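Local coordinates for hypothetical Protein CD630_05490 (Peptoclostridium difficile, PDB 6N7M), which is of unknown function, is probably exported by means of a signal peptide, and folds as a helical hairpin paired with a second copy of itself, at residues E33-T36 against K42-Q45; Y37-K42 against I86-T91; K48-A51 against A56-D59; L76-I79 against G83-I86. One frame throughout, in Å; residues are numbered along the deposited sequence. Where two conformers were deposited one is given.

Interaction 1 of 4, residues E33-T36 against K42-Q45; sequences EHYT and KHIQ
His43 is the residue of 42-45 that meets Tyr35; its side chain leaves the helix toward 33-36. Its CB comes up obliquely to the tyrosine ring, neither squarely over the face nor at the rim. Beyond CB, the imidazole takes CG anti to its own backbone N (chi1 172°), a setting that lays one ring face under the tyrosine hydroxyl. Tyr35 OH stands above the centre of that face, 3.9 Å from His43 CG and 4.1 Å from His43 ND1; these similar separations are the evidence that the oxygen sits over the ring rather than beside one atom. The two planes are tilted by only 25°, but the centroids are 5.8 Å apart, so the rings are slid past each other and barely overlap. No hydrogen bond crosses between the segments, and just 75 Å² is buried, summed over both sides. One residue on, Ile44 turns to helix 62-82, where it packs on Met72 and Leu76; Met72 also touches His43. Tyr35 meets Tyr40 with ring planes at about 60° and also packs on Ile86, Lys88 and Pro89, and so lies between helix 37-51 and the tail after helix 62-82. The arrangement is an N-capped helix start, Thr36 being the N-cap with its OG1 bonded to Glu39 N, whose preceding loop packs through Tyr35 on the first arm of a helical hairpin.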
loop_
_atom_site.group_PDB
_atom_site.type_symbol
_atom_site.label_atom_id
_atom_site.label_comp_id
_atom_site.label_asym_id
_atom_site.label_seq_id
_atom_site.Cartn_x
_atom_site.Cartn_y
_atom_site.Cartn_z
ATOM N N GLU A 33 3.743 -9.698 -3.558
ATOM C CA GLU A 33 4.474 -8.607 -4.219
ATOM C C GLU A 33 4.941 -7.673 -3.113
ATOM O O GLU A 33 4.118 -7.280 -2.333
ATOM C CB GLU A 33 3.602 -7.888 -5.253
ATOM C CG GLU A 33 4.383 -6.918 -6.125
ATOM C CD GLU A 33 5.342 -7.595 -7.090
ATOM O OE1 GLU A 33 5.073 -8.760 -7.440
ATOM O OE2 GLU A 33 6.370 -6.968 -7.467
ATOM N N HIS A 34 6.227 -7.396 -3.049
ATOM C CA HIS A 34 6.699 -6.514 -1.965
ATOM C C HIS A 34 7.696 -5.512 -2.498
ATOM O O HIS A 34 8.233 -5.725 -3.536
ATOM C CB HIS A 34 7.263 -7.323 -0.810
ATOM C CG HIS A 34 8.401 -8.189 -1.190
ATOM N ND1 HIS A 34 8.236 -9.391 -1.814
ATOM C CD2 HIS A 34 9.721 -8.034 -1.013
ATOM C CE1 HIS A 34 9.402 -9.938 -2.007
ATOM N NE2 HIS A 34 10.319 -9.131 -1.511
ATOM N N TYR A 35 7.901 -4.458 -1.746
ATOM C CA TYR A 35 8.815 -3.369 -2.141
ATOM C C TYR A 35 10.283 -3.775 -2.072
ATOM O O TYR A 35 10.668 -4.551 -1.164
ATOM C CB TYR A 35 8.679 -2.188 -1.184
ATOM C CG TYR A 35 7.470 -1.322 -1.408
ATOM C CD1 TYR A 35 7.486 -0.365 -2.401
ATOM C CD2 TYR A 35 6.344 -1.431 -0.611
ATOM C CE1 TYR A 35 6.437 0.512 -2.591
ATOM C CE2 TYR A 35 5.266 -0.585 -0.811
ATOM C CZ TYR A 35 5.313 0.384 -1.805
ATOM O OH TYR A 35 4.277 1.232 -2.021
ATOM N N THR A 36 11.050 -3.146 -2.941
ATOM C CA THR A 36 12.532 -3.220 -2.867
ATOM C C THR A 36 12.910 -2.047 -1.967
ATOM O O THR A 36 12.064 -1.177 -1.731
ATOM C CB THR A 36 13.242 -3.101 -4.223
ATOM O OG1 THR A 36 13.088 -1.789 -4.762
ATOM C CG2 THR A 36 12.732 -4.084 -5.256
ATOM N N LYS A 42 11.827 5.515 -2.325
ATOM C CA LYS A 42 11.238 6.524 -3.254
ATOM C C LYS A 42 9.818 6.873 -2.804
ATOM O O LYS A 42 9.425 8.085 -2.873
ATOM C CB LYS A 42 11.212 6.011 -4.686
ATOM C CG LYS A 42 10.835 7.066 -5.716
ATOM C CD LYS A 42 10.731 6.519 -7.140
ATOM C CE LYS A 42 12.021 5.956 -7.690
ATOM N NZ LYS A 42 11.803 5.338 -9.020
ATOM N N HIS A 43 9.068 5.856 -2.397
ATOM C CA HIS A 43 7.674 6.051 -1.930
ATOM C C HIS A 43 7.663 6.996 -0.722
ATOM O O HIS A 43 6.817 7.963 -0.692
ATOM C CB HIS A 43 7.014 4.682 -1.697
ATOM C CG HIS A 43 5.685 4.772 -1.056
ATOM N ND1 HIS A 43 4.587 5.290 -1.705
ATOM C CD2 HIS A 43 5.267 4.428 0.174
ATOM C CE1 HIS A 43 3.566 5.310 -0.882
ATOM N NE2 HIS A 43 3.950 4.768 0.259
ATOM N N ILE A 44 8.582 6.770 0.211
ATOM C CA ILE A 44 8.701 7.614 1.430
ATOM C C ILE A 44 9.018 9.047 1.030
ATOM O O ILE A 44 8.428 9.942 1.614
ATOM C CB ILE A 44 9.766 7.043 2.393
ATOM C CG1 ILE A 44 9.259 5.750 3.045
ATOM C CG2 ILE A 44 10.194 8.077 3.433
ATOM C CD1 ILE A 44 10.323 4.988 3.791
ATOM N N GLN A 45 9.905 9.245 0.047
ATOM C CA GLN A 45 10.309 10.620 -0.357
ATOM C C GLN A 45 9.117 11.319 -1.021
ATOM O O GLN A 45 8.948 12.531 -0.799
ATOM C CB GLN A 45 11.516 10.568 -1.294
ATOM C CG GLN A 45 12.005 11.928 -1.740
ATOM C CD GLN A 45 12.497 12.757 -0.583
ATOM O OE1 GLN A 45 13.064 12.259 0.384
ATOM N NE2 GLN A 45 12.333 14.059 -0.698
#

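Interaction 2 of 4, residues Y37-K42 against I86-T91; sequences YEEYAK and IMKPIT
With CG anti to its backbone N (chi1 -160°), Tyr40 turns one ring face to Ile86, whose CG1 branch lies anti to its carbonyl carbon (chi1 -58°) and carries CD1 out to meet it. That methyl sits 3.6 Å from Tyr40 CE2 and 3.7 Å from Tyr40 CZ, over the face but displaced toward the rim. Its line to the ring centroid is 20° off the normal, which qualifies as a CH-pi contact. Ile86 CG2 adds a looser touch at Tyr40 CE1. The pair joins the first turns of helix 37-51 to the irregular tail that follows helix 62-82, so the tail of this helical hairpin crosses back to its first arm. Helix 62-82 borders the same spot: Met72 packs on Tyr40, and Glu75 makes a weak hydrogen bond with Tyr40 OH. Farther along the tail, Lys88 crosses Glu39 at about a right angle and meets it with methylene rather than charge, Lys88 CE lying 3.4 Å from Glu39 OE1. The bend at the end of the lysine chain leaves Lys88 NZ 4.8 Å from Glu39 OE2, so any attraction there is probably weak. Glu39 OE1 is hydrogen-bonded just before the helix, consistent with a capping box with Thr36.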
loop_
_atom_site.group_PDB
_atom_site.type_symbol
_atom_site.label_atom_id
_atom_site.label_comp_id
_atom_site.label_asym_id
_atom_site.label_seq_id
_atom_site.Cartn_x
_atom_site.Cartn_y
_atom_site.Cartn_z
ATOM N N TYR A 37 14.132 -2.058 -1.461
ATOM C CA TYR A 37 14.592 -0.940 -0.621
ATOM C C TYR A 37 14.456 0.349 -1.437
ATOM O O TYR A 37 13.927 1.360 -0.924
ATOM C CB TYR A 37 16.026 -1.214 -0.176
ATOM C CG TYR A 37 16.563 -0.132 0.713
ATOM C CD1 TYR A 37 17.039 1.050 0.197
ATOM C CD2 TYR A 37 16.507 -0.276 2.086
ATOM C CE1 TYR A 37 17.506 2.054 1.028
ATOM C CE2 TYR A 37 16.957 0.723 2.935
ATOM C CZ TYR A 37 17.454 1.892 2.400
ATOM O OH TYR A 37 17.871 2.869 3.245
ATOM N N GLU A 38 14.935 0.325 -2.683
ATOM C CA GLU A 38 14.914 1.550 -3.532
ATOM C C GLU A 38 13.481 2.041 -3.750
ATOM O O GLU A 38 13.275 3.265 -3.687
ATOM C CB GLU A 38 15.570 1.274 -4.879
ATOM C CG GLU A 38 15.468 2.403 -5.884
ATOM C CD GLU A 38 16.377 2.225 -7.092
ATOM O OE1 GLU A 38 17.480 1.655 -6.940
ATOM O OE2 GLU A 38 15.960 2.619 -8.189
ATOM N N GLU A 39 12.567 1.123 -4.056
ATOM C CA GLU A 39 11.163 1.487 -4.320
ATOM C C GLU A 39 10.540 2.105 -3.074
ATOM O O GLU A 39 9.842 3.129 -3.201
ATOM C CB GLU A 39 10.376 0.253 -4.744
ATOM C CG GLU A 39 10.639 -0.213 -6.155
ATOM C CD GLU A 39 9.949 -1.532 -6.493
ATOM O OE1 GLU A 39 9.521 -2.282 -5.538
ATOM O OE2 GLU A 39 9.841 -1.832 -7.692
ATOM N N TYR A 40 10.800 1.523 -1.908
ATOM C CA TYR A 40 10.150 2.031 -0.688
ATOM C C TYR A 40 10.777 3.356 -0.272
ATOM O O TYR A 40 10.055 4.254 0.218
ATOM C CB TYR A 40 10.226 0.989 0.407
ATOM C CG TYR A 40 9.223 1.199 1.502
ATOM C CD1 TYR A 40 7.861 1.145 1.254
ATOM C CD2 TYR A 40 9.635 1.418 2.807
ATOM C CE1 TYR A 40 6.935 1.342 2.258
ATOM C CE2 TYR A 40 8.721 1.601 3.828
ATOM C CZ TYR A 40 7.365 1.550 3.560
ATOM O OH TYR A 40 6.448 1.697 4.556
ATOM N N ALA A 41 12.080 3.481 -0.486
ATOM C CA ALA A 41 12.750 4.764 -0.174
ATOM C C ALA A 41 12.119 5.848 -1.056
ATOM O O ALA A 41 11.861 6.943 -0.542
ATOM C CB ALA A 41 14.235 4.654 -0.406
ATOM N N LYS A 42 11.827 5.515 -2.325
ATOM C CA LYS A 42 11.238 6.524 -3.254
ATOM C C LYS A 42 9.818 6.873 -2.804
ATOM O O LYS A 42 9.425 8.085 -2.873
ATOM C CB LYS A 42 11.212 6.011 -4.686
ATOM C CG LYS A 42 10.835 7.066 -5.716
ATOM C CD LYS A 42 10.731 6.519 -7.140
ATOM C CE LYS A 42 12.021 5.956 -7.690
ATOM N NZ LYS A 42 11.803 5.338 -9.020
ATOM N N ILE A 86 7.421 -5.763 2.738
ATOM C CA ILE A 86 6.320 -4.769 2.867
ATOM C C ILE A 86 5.489 -4.938 1.609
ATOM O O ILE A 86 6.019 -4.678 0.522
ATOM C CB ILE A 86 6.865 -3.338 3.014
ATOM C CG1 ILE A 86 7.782 -3.248 4.236
ATOM C CG2 ILE A 86 5.719 -2.326 3.086
ATOM C CD1 ILE A 86 8.433 -1.908 4.406
HETATM N N MSE A 87 4.256 -5.418 1.761
HETATM C CA MSE A 87 3.422 -5.671 0.576
HETATM C C MSE A 87 3.280 -4.415 -0.279
HETATM O O MSE A 87 3.004 -3.334 0.267
HETATM C CB MSE A 87 2.042 -6.194 0.978
HETATM C CG MSE A 87 1.195 -6.477 -0.229
HETATM SE SE MSE A 87 -0.457 -7.303 0.355
HETATM C CE MSE A 87 -1.189 -6.098 1.708
ATOM N N LYS A 88 3.471 -4.585 -1.588
ATOM C CA LYS A 88 3.412 -3.452 -2.553
ATOM C C LYS A 88 2.006 -3.381 -3.130
ATOM O O LYS A 88 1.387 -4.418 -3.350
ATOM C CB LYS A 88 4.454 -3.678 -3.655
ATOM C CG LYS A 88 4.745 -2.521 -4.578
ATOM C CD LYS A 88 5.888 -2.799 -5.523
ATOM C CE LYS A 88 6.269 -1.600 -6.361
ATOM N NZ LYS A 88 5.138 -1.168 -7.223
ATOM N N PRO A 89 1.451 -2.176 -3.384
ATOM C CA PRO A 89 0.138 -2.088 -4.012
ATOM C C PRO A 89 0.203 -2.722 -5.409
ATOM O O PRO A 89 1.257 -2.679 -6.047
ATOM C CB PRO A 89 -0.144 -0.583 -4.126
ATOM C CG PRO A 89 0.834 0.083 -3.170
ATOM C CD PRO A 89 2.019 -0.856 -3.067
ATOM N N ILE A 90 -0.909 -3.307 -5.850
ATOM C CA ILE A 90 -1.043 -3.817 -7.248
ATOM C C ILE A 90 -2.053 -2.894 -7.945
ATOM O O ILE A 90 -3.108 -2.581 -7.306
ATOM C CB ILE A 90 -1.475 -5.299 -7.298
ATOM C CG1 ILE A 90 -0.462 -6.204 -6.593
ATOM C CG2 ILE A 90 -1.711 -5.735 -8.735
ATOM C CD1 ILE A 90 -0.751 -7.695 -6.742
ATOM N N THR A 91 -1.709 -2.436 -9.157
ATOM C CA THR A 91 -2.569 -1.559 -10.006
ATOM C C THR A 91 -3.329 -2.446 -10.998
ATOM O O THR A 91 -2.795 -3.522 -11.357
ATOM C CB THR A 91 -1.741 -0.515 -10.755
ATOM O OG1 THR A 91 -0.873 0.140 -9.835
ATOM C CG2 THR A 91 -2.589 0.504 -11.476
#

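Interaction 3 of 4, residues K48-A51 against A56-D59; sequences KDYA and AVKD
Tyr50 OH receives the backbone N-H of Val57 in a bond of 2.9 Å, and the 172° angle at the hydrogen makes it nearly straight. The direction is settled by the donor: a main-chain amide offers its proton, and the phenol oxygen serves as acceptor. Val57 O approaches the same ring at its edge and in its plane, 3.5 Å from Tyr50 CE2, so the peptide chain runs past the end of the side chain with amide and carbonyl both near it. Tyr50 gets there with CG anti to its backbone N (chi1 -171°), reaching from the last part of helix 37-51 across to the returning loop. Ala56 closes in from another direction. Its methyl lies over one ring face, with Ala56 CB 4.0 Å from the Tyr50 ring centroid and 29° off the normal, a CH-pi contact leaning toward Tyr50 CE2. The same methyl, Ala56 CB, is also 3.2 Å from Tyr50 O, wedged between the ring and the carbonyl of a single residue. The contact ties the end of helix 37-51 to the loop that leads into helix 62-82, that is, across the turn of the hairpin. The loop also faces the second subunit: Val57 and Asp59 make backbone hydrogen bonds to it, Asp59 OD2 bonds to His34 N of that subunit, and Gly31 of that subunit packs on Tyr50. The two segments themselves are joined by one neutral hydrogen bond and by methyl packing on the ring, with no ion pair between them, so the link probably depends little on ionisation.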
loop_
_atom_site.group_PDB
_atom_site.type_symbol
_atom_site.label_atom_id
_atom_site.label_comp_id
_atom_site.label_asym_id
_atom_site.label_seq_id
_atom_site.Cartn_x
_atom_site.Cartn_y
_atom_site.Cartn_z
ATOM N N LYS A 48 6.980 12.425 1.764
ATOM C CA LYS A 48 7.588 13.575 2.492
ATOM C C LYS A 48 7.356 14.846 1.681
ATOM O O LYS A 48 6.981 15.899 2.292
ATOM C CB LYS A 48 9.073 13.352 2.745
ATOM C CG LYS A 48 9.373 12.333 3.830
ATOM C CD LYS A 48 10.814 12.042 4.049
ATOM C CE LYS A 48 11.575 13.161 4.713
ATOM N NZ LYS A 48 12.939 12.713 5.105
ATOM N N ASP A 49 7.532 14.747 0.379
ATOM C CA ASP A 49 7.360 15.942 -0.493
ATOM C C ASP A 49 5.900 16.376 -0.456
ATOM O O ASP A 49 5.641 17.601 -0.336
ATOM C CB ASP A 49 7.842 15.646 -1.914
ATOM C CG ASP A 49 9.332 15.390 -2.005
ATOM O OD1 ASP A 49 10.010 15.499 -0.977
ATOM O OD2 ASP A 49 9.791 15.044 -3.106
ATOM N N TYR A 50 4.985 15.402 -0.485
ATOM C CA TYR A 50 3.546 15.724 -0.475
ATOM C C TYR A 50 3.160 16.402 0.844
ATOM O O TYR A 50 2.430 17.430 0.811
ATOM C CB TYR A 50 2.714 14.486 -0.789
ATOM C CG TYR A 50 1.272 14.848 -0.998
ATOM C CD1 TYR A 50 0.848 15.379 -2.208
ATOM C CD2 TYR A 50 0.358 14.767 0.042
ATOM C CE1 TYR A 50 -0.463 15.784 -2.397
ATOM C CE2 TYR A 50 -0.958 15.144 -0.139
ATOM C CZ TYR A 50 -1.365 15.666 -1.354
ATOM O OH TYR A 50 -2.671 16.021 -1.552
ATOM N N ALA A 51 3.690 15.913 1.960
ATOM C CA ALA A 51 3.349 16.477 3.279
ATOM C C ALA A 51 3.754 17.956 3.353
ATOM O O ALA A 51 3.212 18.641 4.211
ATOM C CB ALA A 51 4.033 15.675 4.371
ATOM N N ALA A 56 -1.652 20.347 0.229
ATOM C CA ALA A 56 -1.767 18.887 0.444
ATOM C C ALA A 56 -3.103 18.565 1.122
ATOM O O ALA A 56 -3.507 19.302 2.024
ATOM C CB ALA A 56 -0.620 18.408 1.308
ATOM N N VAL A 57 -3.782 17.538 0.620
ATOM C CA VAL A 57 -5.053 17.024 1.188
ATOM C C VAL A 57 -4.672 15.797 2.026
ATOM O O VAL A 57 -4.017 14.894 1.473
ATOM C CB VAL A 57 -6.055 16.675 0.074
ATOM C CG1 VAL A 57 -7.355 16.117 0.624
ATOM C CG2 VAL A 57 -6.334 17.872 -0.822
ATOM N N LYS A 58 -5.026 15.794 3.316
ATOM C CA LYS A 58 -4.732 14.630 4.188
ATOM C C LYS A 58 -5.971 14.299 5.042
ATOM O O LYS A 58 -6.667 15.233 5.458
ATOM C CB LYS A 58 -3.570 14.935 5.131
ATOM C CG LYS A 58 -2.303 15.468 4.482
ATOM C CD LYS A 58 -1.349 16.082 5.494
ATOM C CE LYS A 58 -1.906 17.312 6.188
ATOM N NZ LYS A 58 -2.130 18.444 5.252
ATOM N N ASP A 59 -6.227 13.016 5.278
ATOM C CA ASP A 59 -7.365 12.596 6.135
ATOM C C ASP A 59 -6.852 12.343 7.559
ATOM O O ASP A 59 -7.596 11.733 8.350
ATOM C CB ASP A 59 -8.127 11.403 5.561
ATOM C CG ASP A 59 -7.315 10.120 5.474
ATOM O OD1 ASP A 59 -6.071 10.197 5.614
ATOM O OD2 ASP A 59 -7.943 9.064 5.218
#

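Interaction 4 of 4, residues L76-I79 against G83-I86; sequences LEKI and GLKI
Leu84 N gives its proton to Lys78 O over 3.2 Å, and this is the sound polar link between the segments. The bond is straight at the hydrogen, 171°, yet the donor stands above the carbonyl plane, 44° out of it, rather than on a lone pair. Ile79 O receives Gly83 at closer sequence spacing, but the bond from Gly83 N is weak, bent to 127°, and is accompanied by a CA-H...O contact in which Gly83 CA lies 3.3 Å from Ile79 O. Together these bonds end helix 62-82. Gly83 is the first residue to leave helical geometry and takes a positive phi, which favours glycine; the Leu84-Lys78 bond joins residues six apart in sequence, against five in the 6→1 bond of a Schellman motif. A van der Waals approach brings Ile79 CG1, anti to its carbonyl carbon, to 3.6 Å from Leu84 O. The apolar contacts are two. Leu84 CB and CD2 both rest 3.9 Å from Lys78 CB, while the extended remainder of that lysine leads away. Ile79 CD1 meets Ile86 CD1 at 3.8 Å, the side chains crossing at about a right angle beside Tyr40 of helix 37-51.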
loop_
_atom_site.group_PDB
_atom_site.type_symbol
_atom_site.label_atom_id
_atom_site.label_comp_id
_atom_site.label_asym_id
_atom_site.label_seq_id
_atom_site.Cartn_x
_atom_site.Cartn_y
_atom_site.Cartn_z
ATOM N N LEU A 76 11.782 0.775 6.368
ATOM C CA LEU A 76 12.735 0.792 5.234
ATOM C C LEU A 76 14.047 0.150 5.674
ATOM O O LEU A 76 14.588 -0.662 4.938
ATOM C CB LEU A 76 12.982 2.236 4.792
ATOM C CG LEU A 76 14.003 2.424 3.687
ATOM C CD1 LEU A 76 13.559 1.793 2.388
ATOM C CD2 LEU A 76 14.331 3.886 3.498
ATOM N N GLU A 77 14.552 0.547 6.843
ATOM C CA GLU A 77 15.832 0.005 7.361
ATOM C C GLU A 77 15.656 -1.493 7.621
ATOM O O GLU A 77 16.613 -2.237 7.380
ATOM C CB GLU A 77 16.266 0.782 8.605
ATOM C CG GLU A 77 17.649 0.419 9.086
ATOM C CD GLU A 77 18.747 0.655 8.068
ATOM O OE1 GLU A 77 18.420 1.063 6.943
ATOM O OE2 GLU A 77 19.928 0.411 8.399
ATOM N N LYS A 78 14.471 -1.929 8.046
ATOM C CA LYS A 78 14.241 -3.382 8.294
ATOM C C LYS A 78 14.278 -4.144 6.964
ATOM O O LYS A 78 14.567 -5.342 6.973
ATOM C CB LYS A 78 12.974 -3.624 9.103
ATOM C CG LYS A 78 13.074 -3.261 10.587
ATOM C CD LYS A 78 11.739 -3.432 11.275
ATOM C CE LYS A 78 11.699 -2.876 12.680
ATOM N NZ LYS A 78 10.302 -2.785 13.165
ATOM N N ILE A 79 13.945 -3.500 5.852
ATOM C CA ILE A 79 14.058 -4.189 4.531
ATOM C C ILE A 79 15.527 -4.576 4.328
ATOM O O ILE A 79 15.784 -5.707 4.024
ATOM C CB ILE A 79 13.554 -3.300 3.371
ATOM C CG1 ILE A 79 12.052 -3.048 3.442
ATOM C CG2 ILE A 79 13.955 -3.871 2.042
ATOM C CD1 ILE A 79 11.569 -2.132 2.327
ATOM N N GLY A 83 15.323 -8.119 5.910
ATOM C CA GLY A 83 14.598 -8.705 4.761
ATOM C C GLY A 83 13.097 -8.543 4.906
ATOM O O GLY A 83 12.321 -9.397 4.387
ATOM N N LEU A 84 12.674 -7.514 5.627
ATOM C CA LEU A 84 11.218 -7.248 5.803
ATOM C C LEU A 84 10.528 -7.128 4.435
ATOM O O LEU A 84 11.060 -6.487 3.520
ATOM C CB LEU A 84 11.020 -5.988 6.654
ATOM C CG LEU A 84 9.559 -5.602 6.887
ATOM C CD1 LEU A 84 8.844 -6.644 7.733
ATOM C CD2 LEU A 84 9.430 -4.243 7.523
ATOM N N LYS A 85 9.435 -7.866 4.270
ATOM C CA LYS A 85 8.611 -7.870 3.047
ATOM C C LYS A 85 7.400 -6.960 3.309
ATOM O O LYS A 85 6.567 -7.292 4.160
ATOM C CB LYS A 85 8.188 -9.310 2.703
ATOM C CG LYS A 85 9.328 -10.314 2.533
ATOM C CD LYS A 85 10.252 -9.988 1.396
ATOM C CE LYS A 85 11.460 -10.899 1.310
ATOM N NZ LYS A 85 12.385 -10.692 2.450
ATOM N N ILE A 86 7.421 -5.763 2.738
ATOM C CA ILE A 86 6.320 -4.769 2.867
ATOM C C ILE A 86 5.489 -4.938 1.609
ATOM O O ILE A 86 6.019 -4.678 0.522
ATOM C CB ILE A 86 6.865 -3.338 3.014
ATOM C CG1 ILE A 86 7.782 -3.248 4.236
ATOM C CG2 ILE A 86 5.719 -2.326 3.086
ATOM C CD1 ILE A 86 8.433 -1.908 4.406
#

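Interactions 1 and 2 have centres about 3 Å apart and share helix 37-51; their loop segments are joined by probable backbone hydrogen bonds, Glu33 O to Lys88 N at 2.9 Å and Tyr35 N to Ile86 O at 3.0 Å. Interaction 2, the partly buried one, shares Ile86 with interaction 4, and the three form one cluster near the paired helix ends; interactions 1, 3 and 4 are surface contacts. Interaction 3 stands apart at the hairpin turn, its centre about 23 Å from that of interaction 4 on the opposite side of the chain's centre. Hydrogen bonds cross between segments only in interactions 3 and 4; interactions 1 and 2 rely on packing.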